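Local coordinates for translation initiation factor eIF2b-like protein (PDB 4ZEM), which is the beta subunit of eIF2B, a heterodecameric complex that probably promotes guanine nucleotide exchange on eIF2 during translation initiation, at residues A[209-212]-A[216-219]; A[238-243]-A[248-253]; A[353-358]-A[367-372]. All blocks are in the same frame, centred on the assembly; numbering follows the deposited sequence.

Contact 1: residues A[209-212]-A[216-219]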
ATOM      1  N   VAL A 209      -7.696  17.877   2.455  1.00 38.63           N
ATOM      2  CA  VAL A 209      -9.003  18.174   3.033  1.00 29.89           C
ATOM      3  C   VAL A 209      -8.952  18.210   4.563  1.00 42.73           C
ATOM      4  O   VAL A 209      -9.560  19.083   5.189  1.00 50.23           O
ATOM      5  CB  VAL A 209     -10.065  17.147   2.548  1.00 42.12           C
ATOM      6  CG1 VAL A 209     -11.297  17.138   3.442  1.00 32.53           C
ATOM      7  CG2 VAL A 209     -10.435  17.434   1.098  1.00 38.60           C
ATOM      8  N   LYS A 210      -8.207  17.280   5.155  1.00 30.14           N
ATOM      9  CA  LYS A 210      -8.055  17.225   6.604  1.00 43.13           C
ATOM     10  C   LYS A 210      -7.304  18.468   7.077  1.00 47.77           C
ATOM     11  O   LYS A 210      -7.679  19.098   8.068  1.00 42.73           O
ATOM     12  CB  LYS A 210      -7.313  15.952   7.023  1.00 44.55           C
ATOM     13  CG  LYS A 210      -7.604  15.464   8.448  1.00 49.75           C
ATOM     14  CD  LYS A 210      -7.045  16.334   9.544  1.00 50.53           C
ATOM     15  CE  LYS A 210      -7.322  15.703  10.899  1.00 53.88           C
ATOM     16  NZ  LYS A 210      -8.765  15.411  11.091  1.00 47.99           N
ATOM     17  N   ALA A 211      -6.245  18.814   6.353  1.00 38.00           N
ATOM     18  CA  ALA A 211      -5.426  19.965   6.699  1.00 35.45           C
ATOM     19  C   ALA A 211      -6.261  21.241   6.666  1.00 43.30           C
ATOM     20  O   ALA A 211      -6.118  22.114   7.524  1.00 50.10           O
ATOM     21  CB  ALA A 211      -4.240  20.072   5.744  1.00 29.06           C
ATOM     22  N   ALA A 212      -7.160  21.318   5.690  1.00 42.09           N
ATOM     23  CA  ALA A 212      -8.035  22.473   5.517  1.00 37.74           C
ATOM     24  C   ALA A 212      -8.912  22.697   6.745  1.00 40.88           C
ATOM     25  O   ALA A 212      -9.287  23.832   7.047  1.00 46.13           O
ATOM     26  CB  ALA A 212      -8.895  22.300   4.278  1.00 35.47           C
ATOM     27  N   ARG A 216      -5.322  27.373   7.367  1.00 49.33           N
ATOM     28  CA  ARG A 216      -5.705  28.232   6.260  1.00 51.67           C
ATOM     29  C   ARG A 216      -4.504  28.327   5.321  1.00 42.61           C
ATOM     30  O   ARG A 216      -3.453  28.833   5.712  1.00 52.27           O
ATOM     31  CB  ARG A 216      -6.126  29.613   6.767  1.00 58.96           C
ATOM     32  CG  ARG A 216      -6.699  30.543   5.711  1.00 74.66           C
ATOM     33  CD  ARG A 216      -6.183  31.969   5.882  1.00 97.41           C
ATOM     34  NE  ARG A 216      -4.726  32.041   5.767  1.00104.58           N
ATOM     35  CZ  ARG A 216      -3.922  32.625   6.648  1.00 96.68           C
ATOM     36  NH1 ARG A 216      -4.420  33.188   7.741  1.00103.28           N
ATOM     37  NH2 ARG A 216      -2.613  32.638   6.436  1.00 95.11           N
ATOM     38  N   PHE A 217      -4.651  27.847   4.089  1.00 37.06           N
ATOM     39  CA  PHE A 217      -3.522  27.812   3.160  1.00 34.23           C
ATOM     40  C   PHE A 217      -3.981  27.723   1.707  1.00 36.70           C
ATOM     41  O   PHE A 217      -5.177  27.792   1.411  1.00 32.46           O
ATOM     42  CB  PHE A 217      -2.577  26.641   3.489  1.00 34.05           C
ATOM     43  CG  PHE A 217      -3.196  25.276   3.318  1.00 40.56           C
ATOM     44  CD1 PHE A 217      -4.131  24.797   4.231  1.00 41.30           C
ATOM     45  CD2 PHE A 217      -2.788  24.437   2.284  1.00 40.14           C
ATOM     46  CE1 PHE A 217      -4.692  23.531   4.082  1.00 41.40           C
ATOM     47  CE2 PHE A 217      -3.341  23.165   2.139  1.00 39.75           C
ATOM     48  CZ  PHE A 217      -4.301  22.718   3.039  1.00 30.39           C
ATOM     49  N   THR A 218      -3.012  27.634   0.801  1.00 37.87           N
ATOM     50  CA  THR A 218      -3.283  27.589  -0.628  1.00 33.73           C
ATOM     51  C   THR A 218      -2.751  26.310  -1.266  1.00 37.70           C
ATOM     52  O   THR A 218      -1.612  25.910  -1.021  1.00 43.48           O
ATOM     53  CB  THR A 218      -2.666  28.824  -1.336  1.00 43.18           C
ATOM     54  OG1 THR A 218      -3.221  30.021  -0.772  1.00 47.55           O
ATOM     55  CG2 THR A 218      -2.945  28.804  -2.825  1.00 40.52           C
ATOM     56  N   VAL A 219      -3.565  25.688  -2.109  1.00 37.04           N
ATOM     57  CA  VAL A 219      -3.142  24.488  -2.814  1.00 39.71           C
ATOM     58  C   VAL A 219      -3.002  24.759  -4.308  1.00 41.24           C
ATOM     59  O   VAL A 219      -3.923  25.263  -4.953  1.00 39.35           O
ATOM     60  CB  VAL A 219      -4.135  23.331  -2.582  1.00 35.77           C
ATOM     61  CG1 VAL A 219      -3.781  22.121  -3.432  1.00 34.92           C
ATOM     62  CG2 VAL A 219      -4.152  22.957  -1.124  1.00 32.66           C
TER

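Contact 2: residues A[238-243]-A[248-253]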
ATOM      1  N   ALA A 238     -13.897  18.636  -8.482  1.00 55.07           N
ATOM      2  CA  ALA A 238     -14.510  18.229  -7.228  1.00 56.55           C
ATOM      3  C   ALA A 238     -13.621  18.533  -6.033  1.00 57.95           C
ATOM      4  O   ALA A 238     -14.081  19.051  -5.017  1.00 62.68           O
ATOM      5  CB  ALA A 238     -14.854  16.752  -7.268  1.00 50.90           C
ATOM      6  N   LEU A 239     -12.339  18.224  -6.174  1.00 55.67           N
ATOM      7  CA  LEU A 239     -11.386  18.451  -5.105  1.00 50.00           C
ATOM      8  C   LEU A 239     -11.287  19.930  -4.807  1.00 48.14           C
ATOM      9  O   LEU A 239     -11.277  20.342  -3.655  1.00 44.07           O
ATOM     10  CB  LEU A 239     -10.014  17.937  -5.518  1.00 32.61           C
ATOM     11  CG  LEU A 239      -8.844  18.140  -4.565  1.00 43.99           C
ATOM     12  CD1 LEU A 239      -9.109  17.381  -3.280  1.00 38.14           C
ATOM     13  CD2 LEU A 239      -7.535  17.687  -5.175  1.00 45.96           C
ATOM     14  N   ARG A 240     -11.233  20.729  -5.863  1.00 45.02           N
ATOM     15  CA  ARG A 240     -11.138  22.169  -5.714  1.00 55.03           C
ATOM     16  C   ARG A 240     -12.372  22.717  -5.030  1.00 50.70           C
ATOM     17  O   ARG A 240     -12.281  23.594  -4.186  1.00 52.96           O
ATOM     18  CB  ARG A 240     -10.911  22.848  -7.062  1.00 35.11           C
ATOM     19  CG  ARG A 240      -9.491  22.695  -7.570  1.00 51.06           C
ATOM     20  CD  ARG A 240      -9.228  23.509  -8.822  1.00 61.41           C
ATOM     21  NE  ARG A 240      -9.790  22.888 -10.012  1.00 71.20           N
ATOM     22  CZ  ARG A 240     -10.813  23.378 -10.699  1.00 74.04           C
ATOM     23  NH1 ARG A 240     -11.391  24.507 -10.324  1.00 73.83           N
ATOM     24  NH2 ARG A 240     -11.253  22.742 -11.770  1.00 80.34           N
ATOM     25  N   LYS A 241     -13.530  22.189  -5.399  1.00 49.78           N
ATOM     26  CA  LYS A 241     -14.769  22.642  -4.805  1.00 55.53           C
ATOM     27  C   LYS A 241     -14.770  22.327  -3.322  1.00 52.08           C
ATOM     28  O   LYS A 241     -15.195  23.136  -2.510  1.00 58.56           O
ATOM     29  CB  LYS A 241     -15.960  21.981  -5.492  1.00 66.62           C
ATOM     30  CG  LYS A 241     -17.309  22.505  -5.039  1.00 76.33           C
ATOM     31  CD  LYS A 241     -18.435  21.899  -5.855  1.00 81.02           C
ATOM     32  CE  LYS A 241     -19.780  22.477  -5.453  1.00 84.23           C
ATOM     33  NZ  LYS A 241     -20.845  22.076  -6.411  1.00 91.75           N
ATOM     34  N   LYS A 242     -14.297  21.140  -2.972  1.00 51.99           N
ATOM     35  CA  LYS A 242     -14.241  20.747  -1.575  1.00 50.10           C
ATOM     36  C   LYS A 242     -13.265  21.608  -0.777  1.00 51.70           C
ATOM     37  O   LYS A 242     -13.549  21.997   0.349  1.00 58.14           O
ATOM     38  CB  LYS A 242     -13.905  19.264  -1.443  1.00 48.15           C
ATOM     39  CG  LYS A 242     -14.342  18.662  -0.123  1.00 58.67           C
ATOM     40  CD  LYS A 242     -14.197  17.153  -0.131  1.00 75.51           C
ATOM     41  CE  LYS A 242     -14.611  16.559   1.204  1.00 85.79           C
ATOM     42  NZ  LYS A 242     -14.249  15.119   1.299  1.00 88.84           N
ATOM     43  N   LEU A 243     -12.116  21.907  -1.371  1.00 40.40           N
ATOM     44  CA  LEU A 243     -11.096  22.719  -0.717  1.00 36.88           C
ATOM     45  C   LEU A 243     -11.526  24.157  -0.498  1.00 48.55           C
ATOM     46  O   LEU A 243     -11.270  24.739   0.548  1.00 42.86           O
ATOM     47  CB  LEU A 243      -9.791  22.684  -1.508  1.00 40.88           C
ATOM     48  CG  LEU A 243      -8.981  21.395  -1.448  1.00 41.95           C
ATOM     49  CD1 LEU A 243      -7.765  21.491  -2.345  1.00 30.08           C
ATOM     50  CD2 LEU A 243      -8.575  21.083  -0.021  1.00 36.66           C
ATOM     51  N   VAL A 248      -9.844  26.887   1.797  1.00 36.57           N
ATOM     52  CA  VAL A 248      -8.546  26.828   1.155  1.00 37.30           C
ATOM     53  C   VAL A 248      -8.616  27.334  -0.283  1.00 43.15           C
ATOM     54  O   VAL A 248      -9.475  26.924  -1.065  1.00 42.62           O
ATOM     55  CB  VAL A 248      -7.988  25.381   1.186  1.00 37.39           C
ATOM     56  CG1 VAL A 248      -6.808  25.216   0.234  1.00 29.98           C
ATOM     57  CG2 VAL A 248      -7.563  25.035   2.592  1.00 36.93           C
ATOM     58  N   SER A 249      -7.711  28.254  -0.604  1.00 35.95           N
ATOM     59  CA  SER A 249      -7.564  28.768  -1.959  1.00 34.20           C
ATOM     60  C   SER A 249      -6.889  27.737  -2.850  1.00 38.68           C
ATOM     61  O   SER A 249      -6.028  26.977  -2.401  1.00 38.56           O
ATOM     62  CB  SER A 249      -6.785  30.091  -1.961  1.00 36.17           C
ATOM     63  OG  SER A 249      -7.503  31.087  -1.248  1.00 39.93           O
ATOM     64  N   THR A 250      -7.306  27.698  -4.110  1.00 35.58           N
ATOM     65  CA  THR A 250      -6.733  26.763  -5.071  1.00 39.50           C
ATOM     66  C   THR A 250      -6.241  27.483  -6.310  1.00 40.94           C
ATOM     67  O   THR A 250      -6.870  28.428  -6.797  1.00 39.75           O
ATOM     68  CB  THR A 250      -7.732  25.661  -5.481  1.00 36.09           C
ATOM     69  OG1 THR A 250      -8.971  26.264  -5.885  1.00 40.31           O
ATOM     70  CG2 THR A 250      -7.993  24.729  -4.314  1.00 36.90           C
ATOM     71  N   ILE A 251      -5.086  27.037  -6.789  1.00 36.42           N
ATOM     72  CA  ILE A 251      -4.467  27.607  -7.966  1.00 37.52           C
ATOM     73  C   ILE A 251      -4.288  26.548  -9.041  1.00 38.18           C
ATOM     74  O   ILE A 251      -3.839  25.440  -8.766  1.00 49.01           O
ATOM     75  CB  ILE A 251      -3.104  28.239  -7.614  1.00 39.80           C
ATOM     76  CG1 ILE A 251      -3.320  29.428  -6.667  1.00 38.90           C
ATOM     77  CG2 ILE A 251      -2.359  28.666  -8.876  1.00 36.26           C
ATOM     78  CD1 ILE A 251      -2.046  30.121  -6.199  1.00 34.95           C
ATOM     79  N   ASN A 252      -4.690  26.881 -10.259  1.00 45.57           N
ATOM     80  CA  ASN A 252      -4.433  26.025 -11.408  1.00 47.60           C
ATOM     81  C   ASN A 252      -3.259  26.578 -12.191  1.00 46.85           C
ATOM     82  O   ASN A 252      -3.243  27.754 -12.549  1.00 56.13           O
ATOM     83  CB  ASN A 252      -5.667  25.904 -12.303  1.00 55.14           C
ATOM     84  CG  ASN A 252      -6.617  24.823 -11.834  1.00 70.93           C
ATOM     85  OD1 ASN A 252      -6.201  23.702 -11.531  1.00 80.72           O
ATOM     86  ND2 ASN A 252      -7.900  25.156 -11.758  1.00 78.64           N
ATOM     87  N   LEU A 253      -2.284  25.722 -12.452  1.00 57.80           N
ATOM     88  CA  LEU A 253      -1.077  26.100 -13.164  1.00 57.38           C
ATOM     89  C   LEU A 253      -1.049  25.652 -14.605  1.00 62.84           C
ATOM     90  O   LEU A 253      -1.479  24.554 -14.930  1.00 82.59           O
ATOM     91  CB  LEU A 253       0.137  25.493 -12.477  1.00 58.40           C
ATOM     92  CG  LEU A 253       0.893  26.363 -11.493  1.00 60.33           C
ATOM     93  CD1 LEU A 253       2.234  25.710 -11.218  1.00 59.24           C
ATOM     94  CD2 LEU A 253       1.087  27.740 -12.094  1.00 64.07           C
TER

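Contact 3: residues A[353-358]-A[367-372]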
ATOM      1  N   PRO A 353      14.523   9.179  -7.355  1.00 64.29           N
ATOM      2  CA  PRO A 353      15.626   8.695  -6.519  1.00 50.16           C
ATOM      3  C   PRO A 353      15.555   9.333  -5.126  1.00 55.64           C
ATOM      4  O   PRO A 353      14.953  10.400  -4.981  1.00 51.20           O
ATOM      5  CB  PRO A 353      16.873   9.122  -7.299  1.00 53.48           C
ATOM      6  CG  PRO A 353      16.437  10.275  -8.111  1.00 53.82           C
ATOM      7  CD  PRO A 353      14.990  10.060  -8.440  1.00 64.85           C
ATOM      8  N   PRO A 354      16.139   8.678  -4.110  1.00 56.12           N
ATOM      9  CA  PRO A 354      16.022   9.153  -2.722  1.00 53.98           C
ATOM     10  C   PRO A 354      16.594  10.557  -2.460  1.00 53.97           C
ATOM     11  O   PRO A 354      16.124  11.237  -1.544  1.00 50.03           O
ATOM     12  CB  PRO A 354      16.805   8.095  -1.932  1.00 46.33           C
ATOM     13  CG  PRO A 354      17.739   7.481  -2.943  1.00 49.42           C
ATOM     14  CD  PRO A 354      16.939   7.442  -4.202  1.00 49.47           C
ATOM     15  N   ASP A 355      17.581  10.983  -3.241  1.00 48.50           N
ATOM     16  CA  ASP A 355      18.165  12.314  -3.074  1.00 60.55           C
ATOM     17  C   ASP A 355      17.139  13.435  -3.260  1.00 61.93           C
ATOM     18  O   ASP A 355      17.240  14.482  -2.626  1.00 75.00           O
ATOM     19  CB  ASP A 355      19.341  12.506  -4.033  1.00 60.20           C
ATOM     20  CG  ASP A 355      20.661  12.087  -3.414  1.00 93.44           C
ATOM     21  OD1 ASP A 355      20.633  11.461  -2.331  1.00 99.71           O
ATOM     22  OD2 ASP A 355      21.727  12.387  -3.996  1.00109.11           O
ATOM     23  N   LEU A 356      16.177  13.212  -4.152  1.00 52.86           N
ATOM     24  CA  LEU A 356      15.105  14.174  -4.434  1.00 52.49           C
ATOM     25  C   LEU A 356      13.979  14.183  -3.397  1.00 58.96           C
ATOM     26  O   LEU A 356      13.109  15.052  -3.443  1.00 71.40           O
ATOM     27  CB  LEU A 356      14.507  13.919  -5.819  1.00 50.89           C
ATOM     28  CG  LEU A 356      15.482  14.171  -6.973  1.00 60.80           C
ATOM     29  CD1 LEU A 356      14.832  13.941  -8.336  1.00 58.39           C
ATOM     30  CD2 LEU A 356      16.070  15.575  -6.875  1.00 57.74           C
ATOM     31  N   VAL A 357      13.960  13.201  -2.501  1.00 42.21           N
ATOM     32  CA  VAL A 357      12.889  13.112  -1.500  1.00 47.23           C
ATOM     33  C   VAL A 357      13.327  13.545  -0.099  1.00 39.85           C
ATOM     34  O   VAL A 357      14.345  13.092   0.401  1.00 47.68           O
ATOM     35  CB  VAL A 357      12.331  11.677  -1.403  1.00 49.23           C
ATOM     36  CG1 VAL A 357      11.175  11.623  -0.409  1.00 36.38           C
ATOM     37  CG2 VAL A 357      11.897  11.187  -2.768  1.00 39.08           C
ATOM     38  N   ASP A 358      12.535  14.399   0.543  1.00 40.01           N
ATOM     39  CA  ASP A 358      12.884  14.887   1.876  1.00 45.00           C
ATOM     40  C   ASP A 358      12.169  14.142   2.995  1.00 39.86           C
ATOM     41  O   ASP A 358      12.793  13.720   3.962  1.00 51.22           O
ATOM     42  CB  ASP A 358      12.586  16.382   1.984  1.00 39.89           C
ATOM     43  CG  ASP A 358      13.469  17.209   1.080  1.00 54.74           C
ATOM     44  OD1 ASP A 358      14.676  17.326   1.384  1.00 61.34           O
ATOM     45  OD2 ASP A 358      12.964  17.728   0.060  1.00 57.66           O
ATOM     46  N   GLN A 367       8.922  10.411   8.096  1.00 40.62           N
ATOM     47  CA  GLN A 367      10.164   9.651   8.253  1.00 36.96           C
ATOM     48  C   GLN A 367      11.234  10.163   7.300  1.00 35.42           C
ATOM     49  O   GLN A 367      10.914  10.724   6.248  1.00 45.12           O
ATOM     50  CB  GLN A 367       9.933   8.155   7.997  1.00 33.26           C
ATOM     51  CG  GLN A 367       8.695   7.575   8.670  1.00 37.88           C
ATOM     52  CD  GLN A 367       8.906   7.245  10.131  1.00 45.02           C
ATOM     53  OE1 GLN A 367      10.028   6.994  10.571  1.00 49.33           O
ATOM     54  NE2 GLN A 367       7.820   7.256  10.898  1.00 52.15           N
ATOM     55  N   THR A 368      12.500   9.980   7.672  1.00 38.73           N
ATOM     56  CA  THR A 368      13.609  10.228   6.752  1.00 40.95           C
ATOM     57  C   THR A 368      14.045   8.899   6.134  1.00 45.96           C
ATOM     58  O   THR A 368      13.605   7.834   6.570  1.00 45.34           O
ATOM     59  CB  THR A 368      14.807  10.880   7.453  1.00 46.61           C
ATOM     60  OG1 THR A 368      15.385   9.951   8.378  1.00 52.95           O
ATOM     61  CG2 THR A 368      14.373  12.138   8.192  1.00 51.16           C
ATOM     62  N   ARG A 369      14.925   8.956   5.138  1.00 50.70           N
ATOM     63  CA  ARG A 369      15.421   7.739   4.497  1.00 50.13           C
ATOM     64  C   ARG A 369      16.110   6.806   5.505  1.00 44.07           C
ATOM     65  O   ARG A 369      16.085   5.589   5.351  1.00 48.65           O
ATOM     66  CB  ARG A 369      16.371   8.079   3.343  1.00 47.44           C
ATOM     67  CG  ARG A 369      17.666   8.750   3.762  1.00 66.50           C
ATOM     68  CD  ARG A 369      18.776   8.452   2.770  1.00 87.03           C
ATOM     69  NE  ARG A 369      18.683   9.266   1.563  1.00 94.70           N
ATOM     70  CZ  ARG A 369      19.338   9.005   0.437  1.00 93.95           C
ATOM     71  NH1 ARG A 369      19.203   9.803  -0.613  1.00 90.47           N
ATOM     72  NH2 ARG A 369      20.126   7.940   0.359  1.00 96.14           N
ATOM     73  N   HIS A 370      16.748   7.384   6.517  1.00 47.03           N
ATOM     74  CA  HIS A 370      17.425   6.601   7.553  1.00 45.92           C
ATOM     75  C   HIS A 370      16.450   5.800   8.418  1.00 45.04           C
ATOM     76  O   HIS A 370      16.816   4.770   8.981  1.00 49.44           O
ATOM     77  CB  HIS A 370      18.296   7.515   8.412  1.00 50.02           C
ATOM     78  CG  HIS A 370      18.971   8.597   7.628  1.00 71.77           C
ATOM     79  ND1 HIS A 370      20.057   8.358   6.813  1.00 74.48           N
ATOM     80  CD2 HIS A 370      18.702   9.921   7.513  1.00 72.37           C
ATOM     81  CE1 HIS A 370      20.436   9.486   6.240  1.00 71.97           C
ATOM     82  NE2 HIS A 370      19.629  10.450   6.649  1.00 70.95           N
ATOM     83  N   HIS A 371      15.224   6.290   8.556  1.00 41.67           N
ATOM     84  CA  HIS A 371      14.203   5.579   9.319  1.00 43.46           C
ATOM     85  C   HIS A 371      13.629   4.340   8.593  1.00 51.98           C
ATOM     86  O   HIS A 371      13.022   3.474   9.229  1.00 47.86           O
ATOM     87  CB  HIS A 371      13.068   6.540   9.681  1.00 37.37           C
ATOM     88  CG  HIS A 371      13.460   7.593  10.670  1.00 39.13           C
ATOM     89  ND1 HIS A 371      13.495   8.935  10.351  1.00 44.22           N
ATOM     90  CD2 HIS A 371      13.832   7.505  11.969  1.00 37.72           C
ATOM     91  CE1 HIS A 371      13.880   9.626  11.409  1.00 48.13           C
ATOM     92  NE2 HIS A 371      14.089   8.784  12.406  1.00 47.13           N
ATOM     93  N   LEU A 372      13.798   4.270   7.270  1.00 44.63           N
ATOM     94  CA  LEU A 372      13.155   3.228   6.455  1.00 45.84           C
ATOM     95  C   LEU A 372      13.602   1.796   6.787  1.00 49.10           C
ATOM     96  O   LEU A 372      12.796   0.863   6.761  1.00 46.46           O
ATOM     97  CB  LEU A 372      13.389   3.500   4.964  1.00 39.34           C
ATOM     98  CG  LEU A 372      12.830   4.817   4.405  1.00 48.16           C
ATOM     99  CD1 LEU A 372      13.155   4.966   2.919  1.00 48.85           C
ATOM    100  CD2 LEU A 372      11.330   4.956   4.653  1.00 38.46           C
TER

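Contact 1: residues A[209-212]-A[216-219]
F217 meets A211 and A212 with the outer end of its ring, and every close approach across this contact involves that one aromatic group. The apolar part is a methyl-to-ring contact. A211 directs its CB toward segment 216-219, and this CB lies 3.8 Å from F217 CZ and 3.9 Å from F217 CE1, so the methyl group meets the CZ-CE1 end of the ring obliquely. A212 adds a looser approach, its CB standing 4.4 Å from F217 CE1.

The second kind of contact is between ring and backbone. A212 N lies in the plane of the ring, beyond its edge, with F217 CE1 3.7 Å away; A212 CA is at a similar distance from the same carbon. No hydrogen bond joins the two segments, so the pairing rests on shape and burial: all three residues are buried, and together the segments hide 119 Å². The reach of the ring follows from its first torsion. CG sits between the backbone N and the carbonyl carbon (chi1 64°), which carries the ring back to the helix although the bond from CA to CB runs across the line to the helix rather than at it.

The ring is also touched by I189, V195 and V248, while the backbone of F217 pairs with S249 of the next strand. The contact spans the short link from helix 202-214 to strand 218-222, the second half of a beta-alpha-beta crossover that begins with strand 194-198, in the mainly parallel, Rossmann-like sheet of this family.

Contact 2: residues A[238-243]-A[248-253]
The return from helix 237-246 into edge strand 249-252, the closing half of a beta-alpha-beta crossover, brings L243, R240, T250, N252 and V248 together. At the turn V248 N donates to L243 O over 2.9 Å with an N-H...O angle of 152°. The bond reaches back to a carbonyl five residues earlier, near the end of helix 237-246, and it draws the CB atoms of L243 and V248 to 4.2 Å.

Two residues further on, T250 sends its CG2 methyl to L243, 3.8 Å from L243 CD1, while its OG1 faces the aliphatic part of R240, at 4.0 Å from R240 CG. That hydroxyl has its polar partner in N244 OD1. The side chains of T250 and R240 cross at about a right angle. Strand 218-222, where the crossover starts, is the parallel neighbour of 249-252 in the main sheet, and the short axes of helix and strand approach to 8.3 Å, running nearly antiparallel.

Farther out, the bend in R240 at chi3 (-77°) turns its guanidinium so that N252 ND2 lies over one face, near the rim, 3.4 Å from R240 NE. The amide nitrogen rests there with its own plane steeply turned, 72° from that of the guanidinium, a packing contact and not a hydrogen bond, since both nitrogens are donors; R240 NE gives its own bond to P235 O. Replacing R240 by alanine would remove the guanidinium, which is likely to leave P235 O without this donor and N252 ND2 without the face it rests on.

Contact 3: residues A[353-358]-A[367-372]
R369 reaches across to P354 and D355, and its guanidinium group meets the two in different ways. P354 lies over one face: its CB is beneath the rim of the flat group, 3.2 Å from R369 NH1, and P354 CG is 3.6 Å from the same R369 NH1. The central carbon is covered less closely, R369 CZ being 3.6 Å from P354 CB.

D355 comes in obliquely. Its OD1 forms a salt bridge with R369 NH1 at 2.8 Å, and the carboxylate and guanidinium planes are turned 48° apart, so the two groups do not lie flat against each other as in a paired, two-nitrogen bridge. NH1 thus carries both contacts. The arginine gets there by a bend at chi3 (78°), after a first torsion that places CG between the backbone N and the carbonyl carbon. Within its own segment, R369 CG sits over the centre of the H370 ring, 3.7 Å above its plane.

Also within segment 367-372, T368 N donates to H371 ND1 at 3.0 Å; the donor lies in the imidazole plane, which is likely to restrain how the ring turns.

This is a surface contact between two loops. Segment 353-358 leads from strand 349-352 into strand 359-362, with L356 packed against helix 287-296. Segment 367-372 passes from strand 365-367 to helix 372-379, and P354, R369 and L372 all touch Y360 of strand 359-362.

In the fold
Contacts 1 and 2 are neighbours in series along the chain, their centres 9 Å apart. They join through the sheet: V219 N to S249 O and V219 O to I251 N are both 2.8 Å, probable hydrogen bonds between parallel strands 218-222 and 249-252. A212 CB also packs against V248 CG2 at 3.5 Å, linking the helix of contact 1 to the turn of contact 2. Contact 3 is separate, its centre about 25 Å from that of contact 1 and about 29 Å from that of contact 2, with nearest atoms about 16 and 17 Å away. It lies toward the opposite margin of the same sheet, its second segment starting at the end of outermost strand 365-367, whereas contact 2 includes outermost strand 249-252.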